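Local coordinates for protein dehydrogenase (Chromobacterium violaceum, PDB 3Q2I) that binds NAD and a UDP-linked N-acetylglucosaminuronic acid and probably oxidises this sugar on the way to 2,3-diacetamido-2,3-dideoxy-D-mannuronic acid, at residues F153-F164 / L251-G262; A187-V196 / G238-T246. All blocks are in the same frame, centred on the assembly; numbering follows the deposited sequence. Where two conformers were deposited one is given.

Contact 1 (F153-F164 / L251-G262); sequences FGRIYMVNVNVF and LEGSITILGEKG
The amide of Asn162 and the carboxylate of Glu252 meet across two antiparallel strands: Asn162 ND2 donates to Glu252 OE1 over 3.0 Å in a nearly straight bond, while Asn162 OD1 accepts from Asn241 ND2 of strand 237-243, which holds the amide from its other end. The acceptor oxygen lies in the amide plane, yet the donor sits above the carboxylate plane, the two groups being turned 79° apart. On its anti lone pair the same OE1 takes a short bond of 2.6 Å from Ser254 OG, and Arg265 adds a salt bridge. The fully extended Glu252 chain, with CG anti to the backbone N (chi1 -180°), runs alongside the Phe164 ring. Beside Ser254, a water links Ser254 OG, Thr256 OG1 and Asn160 O.

Beneath these side chains runs the ladder between 156-164 and 252-259, with one classic beta bulge within it and another at its end. At the first, Leu258 O accepts from both Tyr157 N and Met158 N; at the other, Phe164 O accepts from Leu251 N and Glu252 N. Past the strand ends, Glu260 OE1 uses its anti lone pair to receive Arg155 N at 3.2 Å, while Lys261 N reaches Phe153 O.

Packing on the Val159, Val161, Ile255 and Ile257 face is apolar. Val161 CG2 lies 3.8 Å from Ile255 CG1, and Ile257 CG2 rests over the Phe153 ring, 4.0 Å from its centroid, in a CH-pi contact. Helix 139-149 covers part of this face, whereas Met158 and Asn160 pack on a second subunit. With three donors gathered on one oxygen, the buried Glu252 carboxylate is probably held as an anion and its orientation fixed.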
# COMPACT_ATOMS: atom_id res chain seq x y z
N PHE A 153 -21.82 -31.07 -11.12
CA PHE A 153 -22.06 -29.67 -11.47
C PHE A 153 -21.25 -29.23 -12.69
O PHE A 153 -21.48 -28.15 -13.26
CB PHE A 153 -21.68 -28.74 -10.29
CG PHE A 153 -22.58 -28.87 -9.09
CD1 PHE A 153 -23.70 -28.05 -8.94
CD2 PHE A 153 -22.27 -29.75 -8.07
CE1 PHE A 153 -24.49 -28.12 -7.81
CE2 PHE A 153 -23.07 -29.85 -6.96
CZ PHE A 153 -24.19 -29.04 -6.81
N GLY A 154 -20.26 -30.01 -13.10
CA GLY A 154 -19.22 -29.51 -13.98
C GLY A 154 -18.56 -28.33 -13.27
O GLY A 154 -18.39 -28.35 -12.06
N ARG A 155 -18.15 -27.32 -14.03
CA ARG A 155 -17.42 -26.18 -13.46
C ARG A 155 -18.34 -25.43 -12.49
O ARG A 155 -19.45 -25.09 -12.86
CB ARG A 155 -16.98 -25.25 -14.60
CG ARG A 155 -16.23 -24.02 -14.07
CD ARG A 155 -15.52 -23.18 -15.13
NE ARG A 155 -14.46 -22.39 -14.47
CZ ARG A 155 -13.59 -21.62 -15.10
NH1 ARG A 155 -12.69 -20.93 -14.41
NH2 ARG A 155 -13.62 -21.52 -16.43
N ILE A 156 -17.88 -25.14 -11.27
CA ILE A 156 -18.66 -24.35 -10.33
C ILE A 156 -18.46 -22.86 -10.59
O ILE A 156 -17.32 -22.42 -10.82
CB ILE A 156 -18.23 -24.61 -8.86
CG1 ILE A 156 -18.20 -26.12 -8.57
CG2 ILE A 156 -19.04 -23.81 -7.86
CD1 ILE A 156 -19.52 -26.72 -8.68
N TYR A 157 -19.57 -22.13 -10.53
CA TYR A 157 -19.55 -20.71 -10.85
C TYR A 157 -19.84 -19.83 -9.64
O TYR A 157 -19.18 -18.81 -9.46
CB TYR A 157 -20.61 -20.34 -11.90
CG TYR A 157 -20.38 -21.08 -13.22
CD1 TYR A 157 -19.11 -21.21 -13.77
CD2 TYR A 157 -21.46 -21.58 -13.93
CE1 TYR A 157 -18.91 -21.79 -15.03
CE2 TYR A 157 -21.26 -22.17 -15.16
CZ TYR A 157 -20.00 -22.29 -15.67
OH TYR A 157 -19.81 -22.86 -16.91
N MET A 158 -20.84 -20.18 -8.83
CA MET A 158 -21.40 -19.30 -7.84
C MET A 158 -21.90 -20.07 -6.63
O MET A 158 -22.58 -21.09 -6.74
CB MET A 158 -22.52 -18.46 -8.47
CG MET A 158 -23.36 -17.57 -7.54
SD MET A 158 -22.38 -16.42 -6.52
CE MET A 158 -21.41 -15.59 -7.78
N VAL A 159 -21.54 -19.60 -5.45
CA VAL A 159 -21.88 -20.23 -4.17
C VAL A 159 -22.39 -19.15 -3.20
O VAL A 159 -21.81 -18.05 -3.13
CB VAL A 159 -20.65 -20.96 -3.55
CG1 VAL A 159 -21.05 -21.64 -2.23
CG2 VAL A 159 -20.11 -22.02 -4.49
N ASN A 160 -23.51 -19.42 -2.49
CA ASN A 160 -23.95 -18.53 -1.42
C ASN A 160 -24.29 -19.33 -0.20
O ASN A 160 -25.04 -20.30 -0.30
CB ASN A 160 -25.15 -17.68 -1.88
CG ASN A 160 -25.73 -16.84 -0.79
OD1 ASN A 160 -26.90 -16.96 -0.48
ND2 ASN A 160 -24.93 -15.95 -0.21
N VAL A 161 -23.69 -18.99 0.93
CA VAL A 161 -24.04 -19.60 2.23
C VAL A 161 -24.67 -18.52 3.13
O VAL A 161 -24.09 -17.45 3.32
CB VAL A 161 -22.79 -20.17 2.90
CG1 VAL A 161 -23.09 -20.70 4.31
CG2 VAL A 161 -22.20 -21.27 2.04
N ASN A 162 -25.80 -18.80 3.78
CA ASN A 162 -26.42 -17.86 4.72
C ASN A 162 -26.63 -18.56 6.03
O ASN A 162 -27.09 -19.70 6.08
CB ASN A 162 -27.81 -17.39 4.28
CG ASN A 162 -27.76 -16.57 3.01
OD1 ASN A 162 -26.85 -15.79 2.78
ND2 ASN A 162 -28.83 -16.66 2.23
N VAL A 163 -26.23 -17.92 7.10
CA VAL A 163 -26.53 -18.40 8.48
C VAL A 163 -27.17 -17.22 9.17
O VAL A 163 -26.48 -16.31 9.66
CB VAL A 163 -25.29 -18.91 9.21
CG1 VAL A 163 -25.70 -19.44 10.64
CG2 VAL A 163 -24.67 -20.07 8.38
N PHE A 164 -28.51 -17.26 9.22
CA PHE A 164 -29.29 -16.15 9.80
C PHE A 164 -29.94 -16.70 11.08
O PHE A 164 -31.00 -17.31 11.02
CB PHE A 164 -30.35 -15.65 8.83
CG PHE A 164 -29.79 -15.14 7.49
CD1 PHE A 164 -28.53 -14.53 7.44
CD2 PHE A 164 -30.54 -15.20 6.33
CE1 PHE A 164 -28.03 -14.03 6.24
CE2 PHE A 164 -30.03 -14.68 5.13
CZ PHE A 164 -28.79 -14.05 5.11
N LEU A 251 -33.61 -18.40 11.50
CA LEU A 251 -34.36 -18.35 10.26
C LEU A 251 -33.82 -19.26 9.17
O LEU A 251 -34.57 -19.93 8.45
CB LEU A 251 -34.44 -16.91 9.75
CG LEU A 251 -35.04 -16.63 8.36
CD1 LEU A 251 -36.53 -16.94 8.36
CD2 LEU A 251 -34.87 -15.15 8.00
N GLU A 252 -32.51 -19.29 8.98
CA GLU A 252 -31.96 -19.90 7.77
C GLU A 252 -30.52 -20.38 7.97
O GLU A 252 -29.71 -19.71 8.65
CB GLU A 252 -31.95 -18.85 6.63
CG GLU A 252 -31.41 -19.40 5.34
CD GLU A 252 -31.53 -18.41 4.18
OE1 GLU A 252 -30.89 -18.66 3.15
OE2 GLU A 252 -32.24 -17.38 4.30
N GLY A 253 -30.25 -21.61 7.52
CA GLY A 253 -28.90 -22.17 7.40
C GLY A 253 -28.93 -22.79 6.03
O GLY A 253 -29.54 -23.84 5.82
N SER A 254 -28.32 -22.13 5.03
CA SER A 254 -28.48 -22.60 3.65
C SER A 254 -27.21 -22.53 2.85
O SER A 254 -26.29 -21.77 3.17
CB SER A 254 -29.54 -21.84 2.85
OG SER A 254 -29.11 -20.50 2.62
N ILE A 255 -27.19 -23.31 1.78
CA ILE A 255 -26.15 -23.19 0.77
C ILE A 255 -26.76 -23.35 -0.59
O ILE A 255 -27.50 -24.33 -0.84
CB ILE A 255 -24.98 -24.18 1.02
CG1 ILE A 255 -23.87 -23.97 -0.01
CG2 ILE A 255 -25.42 -25.70 1.04
CD1 ILE A 255 -22.52 -24.73 0.28
N THR A 256 -26.32 -22.50 -1.51
CA THR A 256 -26.75 -22.59 -2.89
C THR A 256 -25.50 -22.79 -3.73
O THR A 256 -24.50 -22.11 -3.49
CB THR A 256 -27.42 -21.28 -3.33
OG1 THR A 256 -28.58 -21.09 -2.51
CG2 THR A 256 -27.81 -21.36 -4.79
N ILE A 257 -25.49 -23.77 -4.63
CA ILE A 257 -24.35 -24.03 -5.49
C ILE A 257 -24.79 -24.08 -6.93
O ILE A 257 -25.72 -24.83 -7.25
CB ILE A 257 -23.65 -25.38 -5.18
CG1 ILE A 257 -23.26 -25.40 -3.69
CG2 ILE A 257 -22.46 -25.55 -6.13
CD1 ILE A 257 -22.74 -26.78 -3.19
N LEU A 258 -24.18 -23.25 -7.77
CA LEU A 258 -24.48 -23.13 -9.19
C LEU A 258 -23.28 -23.44 -10.02
O LEU A 258 -22.24 -22.80 -9.86
CB LEU A 258 -24.94 -21.70 -9.49
CG LEU A 258 -26.09 -21.14 -8.65
CD1 LEU A 258 -26.47 -19.75 -9.12
CD2 LEU A 258 -27.33 -22.12 -8.73
N GLY A 259 -23.40 -24.45 -10.90
CA GLY A 259 -22.37 -24.71 -11.88
C GLY A 259 -22.89 -24.91 -13.29
O GLY A 259 -24.04 -24.63 -13.60
N GLU A 260 -21.98 -25.30 -14.16
CA GLU A 260 -22.24 -25.43 -15.60
C GLU A 260 -23.46 -26.32 -15.85
O GLU A 260 -24.32 -26.03 -16.71
CB GLU A 260 -20.97 -26.00 -16.19
CG GLU A 260 -20.91 -26.26 -17.69
CD GLU A 260 -19.63 -27.08 -18.02
OE1 GLU A 260 -18.81 -27.45 -17.12
OE2 GLU A 260 -19.44 -27.37 -19.22
N LYS A 261 -23.52 -27.41 -15.10
CA LYS A 261 -24.55 -28.39 -15.41
C LYS A 261 -25.35 -28.83 -14.20
O LYS A 261 -25.93 -29.91 -14.17
CB LYS A 261 -23.97 -29.55 -16.21
CG LYS A 261 -22.92 -30.34 -15.47
CD LYS A 261 -22.17 -31.25 -16.45
CE LYS A 261 -21.22 -32.19 -15.71
NZ LYS A 261 -21.00 -33.48 -16.43
N GLY A 262 -25.51 -27.93 -13.23
CA GLY A 262 -26.25 -28.26 -12.04
C GLY A 262 -26.52 -27.05 -11.17
O GLY A 262 -25.69 -26.12 -11.15
O HOH W 1 -28.01 -20.07 0.08

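Contact 2 (A187-V196 / G238-T246); sequences AFMNQASHYV and GSMNVTMLT. With HP7 ((2S,3S,4R,5R,6R)-5-acetamido-6-[[[(2R,3S,4R,5R)-5-(2,4-dioxopyrimidin-1-yl)-3,4-dihydroxy-oxolan-2-yl]methoxy-hydroxy-phosphoryl]oxy-hydroxy-phosphoryl]oxy-3,4-dihydroxy-oxane-2-carboxylic acid), chain C.
In the conformer described, one of two for this residue, Val242 places CG2 almost squarely over the Phe188 ring, 3.6 Å from its centroid and 8° off the normal, a CH-pi contact. Met240 SD lies at the edge of that ring, 5.3 Å from its centroid, a Met-aromatic contact; Met240 CG makes a separate apolar contact with Phe188 CE1 at 4.0 Å, and the two side chains run past each other in opposite directions. Because the Met240 chain is extended, its terminal CE reaches the CB atoms of Ala192 and Tyr195, each at 3.7 Å, and also touches Val196 CG2. Farther along, the bent Met244 brings SD to 3.5 Å from Gln191 CB.

No hydrogen bond crosses between the segments; bonds within the turn help shape it. Ala192 N donates to Ala187 O in a wider pi-type turn, Asn190 O accepts from both Ser193 N and Ser193 OG, and Glu223 accepts from Phe188 N. Leu335 and Met338 of helix 325-344 also pack on Phe188.

The polar side of this turn faces the sugar nucleotide. HP7 O4' donates to Asn190 OD1 over 2.6 Å, with Asp184 holding Asn190 ND2, and a weak bond joins HP7 O3' to Gln191 O. His194 NE2 bonds the dinucleotide. Helical segments laid on a sheet, which also carry pocket residues, form this part of the substrate site in a Rossmann-type oxidoreductase's C-terminal alpha/beta domain.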
# COMPACT_ATOMS: atom_id res chain seq x y z
N ALA A 187 -19.42 -14.83 15.35
CA ALA A 187 -20.40 -15.48 14.48
C ALA A 187 -19.79 -16.46 13.48
O ALA A 187 -20.37 -17.52 13.17
CB ALA A 187 -21.29 -14.46 13.81
N PHE A 188 -18.62 -16.12 12.92
CA PHE A 188 -17.98 -17.04 11.99
C PHE A 188 -17.24 -18.20 12.66
O PHE A 188 -17.45 -19.36 12.26
CB PHE A 188 -17.02 -16.29 11.05
CG PHE A 188 -17.68 -15.56 9.91
CD1 PHE A 188 -18.14 -16.23 8.79
CD2 PHE A 188 -17.59 -14.17 9.84
CE1 PHE A 188 -18.68 -15.55 7.68
CE2 PHE A 188 -18.02 -13.47 8.69
CZ PHE A 188 -18.66 -14.17 7.66
N MET A 189 -16.42 -17.92 13.66
CA MET A 189 -15.53 -18.95 14.25
C MET A 189 -16.28 -19.88 15.21
O MET A 189 -15.92 -21.07 15.26
CB MET A 189 -14.40 -18.26 14.98
CG MET A 189 -13.46 -19.18 15.80
SD MET A 189 -11.99 -18.33 16.39
CE MET A 189 -11.02 -18.23 14.89
N ASN A 190 -17.26 -19.33 15.91
CA ASN A 190 -18.09 -20.17 16.79
C ASN A 190 -19.36 -20.58 16.03
O ASN A 190 -19.40 -21.67 15.45
CB ASN A 190 -18.45 -19.48 18.10
CG ASN A 190 -19.36 -20.38 18.96
OD1 ASN A 190 -20.08 -21.18 18.40
ND2 ASN A 190 -19.23 -20.33 20.27
N GLN A 191 -20.34 -19.70 15.92
CA GLN A 191 -21.70 -20.18 15.63
C GLN A 191 -21.87 -20.83 14.27
O GLN A 191 -22.43 -21.93 14.12
CB GLN A 191 -22.76 -19.11 15.89
CG GLN A 191 -22.89 -18.77 17.38
CD GLN A 191 -21.87 -17.74 17.84
OE1 GLN A 191 -21.40 -16.88 17.07
NE2 GLN A 191 -21.50 -17.81 19.09
N ALA A 192 -21.29 -20.19 13.25
CA ALA A 192 -21.41 -20.70 11.90
C ALA A 192 -20.23 -21.56 11.42
O ALA A 192 -20.06 -21.74 10.21
CB ALA A 192 -21.65 -19.50 10.95
N SER A 193 -19.36 -22.04 12.32
CA SER A 193 -18.16 -22.71 11.88
C SER A 193 -18.41 -23.96 11.04
O SER A 193 -17.60 -24.27 10.19
CB SER A 193 -17.19 -23.00 13.03
OG SER A 193 -17.89 -23.79 13.96
N HIS A 194 -19.52 -24.64 11.26
CA HIS A 194 -19.83 -25.84 10.46
C HIS A 194 -20.22 -25.48 9.03
O HIS A 194 -20.31 -26.35 8.17
CB HIS A 194 -20.94 -26.69 11.13
CG HIS A 194 -20.57 -27.31 12.45
ND1 HIS A 194 -19.61 -28.28 12.57
CD2 HIS A 194 -21.13 -27.18 13.67
CE1 HIS A 194 -19.51 -28.66 13.83
NE2 HIS A 194 -20.43 -28.01 14.53
N TYR A 195 -20.55 -24.21 8.80
CA TYR A 195 -20.86 -23.71 7.46
C TYR A 195 -19.61 -23.16 6.79
O TYR A 195 -19.42 -23.38 5.60
CB TYR A 195 -21.97 -22.65 7.53
CG TYR A 195 -23.30 -23.21 8.02
CD1 TYR A 195 -24.36 -23.46 7.15
CD2 TYR A 195 -23.49 -23.44 9.37
CE1 TYR A 195 -25.55 -23.99 7.62
CE2 TYR A 195 -24.69 -23.99 9.85
CZ TYR A 195 -25.70 -24.26 8.95
OH TYR A 195 -26.89 -24.85 9.42
N VAL A 196 -18.74 -22.50 7.56
CA VAL A 196 -17.42 -22.13 7.03
C VAL A 196 -16.73 -23.38 6.51
O VAL A 196 -16.06 -23.37 5.46
CB VAL A 196 -16.50 -21.41 8.09
CG1 VAL A 196 -15.11 -21.18 7.48
CG2 VAL A 196 -17.19 -20.10 8.50
N GLY A 238 -18.20 -16.50 -4.61
CA GLY A 238 -19.35 -16.68 -3.75
C GLY A 238 -19.31 -15.77 -2.55
O GLY A 238 -18.36 -15.01 -2.36
N SER A 239 -20.33 -15.87 -1.71
CA SER A 239 -20.35 -15.12 -0.44
C SER A 239 -20.91 -15.99 0.68
O SER A 239 -21.70 -16.91 0.42
CB SER A 239 -21.26 -13.90 -0.58
OG SER A 239 -22.58 -14.24 -0.95
N MET A 240 -20.49 -15.70 1.90
CA MET A 240 -21.13 -16.24 3.09
C MET A 240 -21.55 -15.10 4.00
O MET A 240 -20.76 -14.17 4.25
CB MET A 240 -20.13 -17.12 3.84
CG MET A 240 -20.85 -17.71 5.05
SD MET A 240 -19.80 -18.98 5.82
CE MET A 240 -20.67 -19.20 7.35
N ASN A 241 -22.82 -15.13 4.41
CA ASN A 241 -23.42 -14.03 5.19
C ASN A 241 -23.87 -14.63 6.50
O ASN A 241 -24.49 -15.73 6.50
CB ASN A 241 -24.68 -13.54 4.49
CG ASN A 241 -24.41 -13.06 3.11
OD1 ASN A 241 -23.58 -12.18 2.91
ND2 ASN A 241 -25.08 -13.65 2.13
N VAL A 242 -23.52 -14.02 7.62
CA VAL A 242 -23.92 -14.56 8.91
C VAL A 242 -24.43 -13.45 9.82
O VAL A 242 -23.83 -12.36 9.89
CB VAL A 242 -22.76 -15.36 9.53
CG1 VAL A 242 -22.32 -16.45 8.56
CG2 VAL A 242 -21.53 -14.47 9.82
N THR A 243 -25.50 -13.69 10.59
CA THR A 243 -25.75 -12.81 11.72
C THR A 243 -26.37 -13.63 12.83
O THR A 243 -27.03 -14.62 12.52
CB THR A 243 -26.68 -11.61 11.41
OG1 THR A 243 -26.77 -10.75 12.56
CG2 THR A 243 -28.03 -12.10 10.85
N MET A 244 -26.08 -13.25 14.07
CA MET A 244 -26.74 -13.84 15.27
C MET A 244 -27.85 -12.90 15.75
O MET A 244 -28.35 -13.05 16.88
CB MET A 244 -25.72 -14.11 16.37
CG MET A 244 -24.70 -15.18 16.02
SD MET A 244 -25.39 -16.76 15.50
CE MET A 244 -24.79 -16.97 13.83
N LEU A 245 -28.24 -11.93 14.93
CA LEU A 245 -29.17 -10.89 15.42
C LEU A 245 -30.53 -11.05 14.75
O LEU A 245 -31.29 -10.08 14.71
CB LEU A 245 -28.65 -9.49 15.04
CG LEU A 245 -27.26 -9.19 15.60
CD1 LEU A 245 -26.86 -7.77 15.23
CD2 LEU A 245 -27.17 -9.46 17.11
N THR A 246 -30.87 -12.24 14.27
CA THR A 246 -32.07 -12.39 13.44
C THR A 246 -33.35 -12.29 14.30
O THR A 246 -33.44 -12.87 15.39
CB THR A 246 -32.08 -13.75 12.77
OG1 THR A 246 -30.84 -13.94 12.03
CG2 THR A 246 -33.25 -13.84 11.81
N1 HP7 C . -30.90 -19.69 20.39
C2 HP7 C . -31.78 -18.69 20.39
O2 HP7 C . -31.74 -17.84 21.32
N3 HP7 C . -32.73 -18.59 19.46
C4 HP7 C . -32.80 -19.50 18.48
O4 HP7 C . -33.75 -19.39 17.66
C5 HP7 C . -31.89 -20.56 18.43
C6 HP7 C . -30.93 -20.63 19.44
PA HP7 C . -28.82 -24.35 19.64
PB HP7 C . -26.70 -25.99 18.81
O'P HP7 C . -24.24 -21.19 19.27
O'Q HP7 C . -22.94 -22.24 20.69
C1' HP7 C . -25.23 -24.51 17.22
O1A HP7 C . -29.70 -24.29 18.40
O1B HP7 C . -27.56 -26.42 17.65
C1C HP7 C . -29.85 -19.70 21.42
C2' HP7 C . -24.10 -24.84 16.22
N2' HP7 C . -24.27 -26.18 15.67
O2A HP7 C . -29.14 -25.25 20.80
O2B HP7 C . -26.37 -26.92 19.97
C2C HP7 C . -30.26 -20.44 22.69
O2C HP7 C . -29.71 -19.65 23.75
C3' HP7 C . -22.74 -24.74 16.89
O3' HP7 C . -21.77 -24.73 15.82
O3A HP7 C . -27.27 -24.58 19.29
O3B HP7 C . -25.24 -25.55 18.21
C3C HP7 C . -29.46 -21.73 22.61
O3C HP7 C . -29.14 -22.21 23.92
C4' HP7 C . -22.60 -23.43 17.69
O4' HP7 C . -21.40 -23.38 18.46
C4C HP7 C . -28.20 -21.35 21.85
O4C HP7 C . -28.75 -20.45 20.89
C5' HP7 C . -23.75 -23.42 18.72
O5' HP7 C . -24.94 -23.31 17.94
C5C HP7 C . -27.65 -22.55 21.11
O5C HP7 C . -28.69 -22.84 20.19
C6' HP7 C . -23.63 -22.22 19.63
C7' HP7 C . -24.43 -26.51 14.39
O7' HP7 C . -24.34 -25.74 13.42
C8' HP7 C . -24.71 -27.97 14.13

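How the contacts relate
Passing from the N-terminal Rossmann fold into the alpha/beta domain, the chain first lays down strand 156-164, then the helical turn 187-196. Two antiparallel strands follow before 238-246 returns beneath that turn and closes the shorter loop, contact 2. Strand 252-259 comes next and pairs with 156-164, closing the longer loop, contact 1, which encloses the other in sequence. Strand 156-164 joins them in space: 252-259 borders it on one side and 237-243, running parallel, on the other. Asn162 OD1 and Asn241 ND2 probably bond across this second border. Contact 1 thus joins two strands of the sheet, contact 2 seats pocket helices on it, and both reach the second subunit.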